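Local coordinates for protein nitrite reductase (Hyphomicrobium denitrificans, PDB 2DV6) that probably reduces nitrite to nitric oxide in denitrification, using bound copper ions and electrons taken from a cytochrome c, at residues A[107-112]-A[125-130]. Sequence-based numbering, arbitrary orientation.
Sequences VGEFNY and EGNIQV
The ring of Tyr112 lies flat across the backbone of Gly126, with Gly126 CA 3.9 Å from the Tyr112 ring centroid, a CH-pi contact over the face. The two residues face each other in an antiparallel pair of strands in the N-terminal cupredoxin domain; the loop between the strands, with the short helix 119-122, carries Cys114, His119 and Met124, three of the four ligands of that domain's copper, the fourth being His77. Tyr112 reaches its neighbour because CG sits between the backbone N and carbonyl carbon (chi1 65°), folding the ring over the partner strand. Tyr112 OH then continues to a hydrogen bond with Pro55 O, while Tyr42 meets the ring edge-to-face.

Six backbone hydrogen bonds hold the register at Gly108–Val130, Phe110–Ile128 and Tyr112–Gly126. The bond from Ile128 N to Phe110 O, 2.8 Å long, is almost straight at 177°. On the buried side with Tyr112, Ile128 CG1 touches Tyr112 CD1 at 3.9 Å, and Val130 CG2 approaches Phe110 CE1 obliquely, also at 3.9 Å.

The other face is polar and more open to solvent. Glu109 and Gln129 run alongside each other, Glu109 CG meeting Gln129 CG at 3.9 Å. Glu125 extends its chain from a CG anti to the backbone N, and its carboxylate, salt-bridged through OE2 to Arg120, crosses the Asn111 amide with the planes 77° apart; Glu125 OE2 comes to 3.2 Å from Asn111 CG.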
loop_
_atom_site.group_PDB
_atom_site.type_symbol
_atom_site.label_atom_id
_atom_site.label_comp_id
_atom_site.label_asym_id
_atom_site.label_seq_id
_atom_site.Cartn_x
_atom_site.Cartn_y
_atom_site.Cartn_z
ATOM N N VAL A 107 -31.606 -32.158 12.761
ATOM C CA VAL A 107 -30.590 -32.102 13.828
ATOM C C VAL A 107 -29.413 -32.991 13.439
ATOM O O VAL A 107 -29.598 -33.945 12.696
ATOM C CB VAL A 107 -31.214 -32.534 15.207
ATOM C CG1 VAL A 107 -30.171 -32.709 16.301
ATOM C CG2 VAL A 107 -32.237 -31.518 15.675
ATOM N N GLY A 108 -28.206 -32.650 13.899
ATOM C CA GLY A 108 -26.985 -33.396 13.582
ATOM C C GLY A 108 -25.843 -32.495 13.111
ATOM O O GLY A 108 -25.964 -31.267 13.139
ATOM N N GLU A 109 -24.737 -33.110 12.683
ATOM C CA GLU A 109 -23.545 -32.396 12.207
ATOM C C GLU A 109 -23.345 -32.690 10.741
ATOM O O GLU A 109 -23.373 -33.850 10.348
ATOM C CB GLU A 109 -22.295 -32.812 12.985
ATOM C CG GLU A 109 -22.389 -32.507 14.490
ATOM C CD GLU A 109 -21.013 -32.480 15.203
ATOM O OE1 GLU A 109 -20.995 -32.733 16.454
ATOM O OE2 GLU A 109 -19.968 -32.206 14.515
ATOM N N PHE A 110 -23.146 -31.634 9.942
ATOM C CA PHE A 110 -23.078 -31.730 8.491
ATOM C C PHE A 110 -21.863 -30.957 7.975
ATOM O O PHE A 110 -21.646 -29.811 8.375
ATOM C CB PHE A 110 -24.370 -31.148 7.885
ATOM C CG PHE A 110 -25.619 -31.770 8.437
ATOM C CD1 PHE A 110 -26.197 -31.282 9.608
ATOM C CD2 PHE A 110 -26.199 -32.871 7.806
ATOM C CE1 PHE A 110 -27.353 -31.876 10.138
ATOM C CE2 PHE A 110 -27.358 -33.477 8.335
ATOM C CZ PHE A 110 -27.927 -32.976 9.504
ATOM N N ASN A 111 -21.095 -31.557 7.074
ATOM C CA ASN A 111 -19.954 -30.872 6.487
ATOM C C ASN A 111 -20.396 -29.835 5.443
ATOM O O ASN A 111 -21.362 -30.050 4.732
ATOM C CB ASN A 111 -19.001 -31.869 5.833
ATOM C CG ASN A 111 -18.349 -32.804 6.838
ATOM O OD1 ASN A 111 -18.222 -33.990 6.582
ATOM N ND2 ASN A 111 -17.943 -32.278 7.989
ATOM N N TYR A 112 -19.691 -28.714 5.363
ATOM C CA TYR A 112 -19.798 -27.865 4.180
ATOM C C TYR A 112 -18.418 -27.891 3.553
ATOM O O TYR A 112 -17.437 -28.013 4.263
ATOM C CB TYR A 112 -20.277 -26.445 4.514
ATOM C CG TYR A 112 -19.358 -25.578 5.385
ATOM C CD1 TYR A 112 -19.565 -25.472 6.761
ATOM C CD2 TYR A 112 -18.307 -24.835 4.814
ATOM C CE1 TYR A 112 -18.744 -24.640 7.576
ATOM C CE2 TYR A 112 -17.452 -24.019 5.615
ATOM C CZ TYR A 112 -17.703 -23.907 6.990
ATOM O OH TYR A 112 -16.888 -23.102 7.758
ATOM N N GLU A 125 -13.179 -27.074 4.093
ATOM C CA GLU A 125 -14.241 -27.846 4.677
ATOM C C GLU A 125 -14.448 -27.401 6.107
ATOM O O GLU A 125 -13.460 -27.194 6.840
ATOM C CB GLU A 125 -13.816 -29.335 4.690
ATOM C CG GLU A 125 -14.744 -30.237 5.525
ATOM C CD GLU A 125 -14.517 -31.733 5.295
ATOM O OE1 GLU A 125 -13.386 -32.138 5.003
ATOM O OE2 GLU A 125 -15.494 -32.496 5.406
ATOM N N GLY A 126 -15.706 -27.309 6.528
ATOM C CA GLY A 126 -16.028 -27.119 7.950
ATOM C C GLY A 126 -17.358 -27.791 8.331
ATOM O O GLY A 126 -17.892 -28.571 7.566
ATOM N N ASN A 127 -17.883 -27.498 9.509
ATOM C CA ASN A 127 -19.169 -28.074 9.942
ATOM C C ASN A 127 -20.283 -27.094 10.213
ATOM O O ASN A 127 -20.060 -25.964 10.674
ATOM C CB ASN A 127 -18.993 -28.901 11.214
ATOM C CG ASN A 127 -17.965 -29.987 11.045
ATOM O OD1 ASN A 127 -17.949 -30.674 10.026
ATOM N ND2 ASN A 127 -17.090 -30.146 12.033
ATOM N N ILE A 128 -21.493 -27.547 9.931
ATOM C CA ILE A 128 -22.701 -26.898 10.400
ATOM C C ILE A 128 -23.251 -27.838 11.489
ATOM O O ILE A 128 -23.379 -29.020 11.241
ATOM C CB ILE A 128 -23.744 -26.778 9.249
ATOM C CG1 ILE A 128 -23.149 -25.988 8.089
ATOM C CG2 ILE A 128 -25.074 -26.147 9.777
ATOM C CD1 ILE A 128 -24.132 -25.594 7.022
ATOM N N GLN A 129 -23.523 -27.324 12.686
ATOM C CA GLN A 129 -24.206 -28.074 13.721
ATOM C C GLN A 129 -25.654 -27.594 13.796
ATOM O O GLN A 129 -25.917 -26.434 14.133
ATOM C CB GLN A 129 -23.563 -27.836 15.071
ATOM C CG GLN A 129 -22.314 -28.671 15.364
ATOM C CD GLN A 129 -21.665 -28.274 16.701
ATOM O OE1 GLN A 129 -22.250 -27.525 17.514
ATOM N NE2 GLN A 129 -20.437 -28.780 16.933
ATOM N N VAL A 130 -26.583 -28.480 13.461
ATOM C CA VAL A 130 -27.993 -28.185 13.671
ATOM C C VAL A 130 -28.384 -28.735 15.050
ATOM O O VAL A 130 -28.362 -29.955 15.256
ATOM C CB VAL A 130 -28.867 -28.795 12.595
ATOM C CG1 VAL A 130 -30.314 -28.424 12.851
ATOM C CG2 VAL A 130 -28.421 -28.333 11.201
#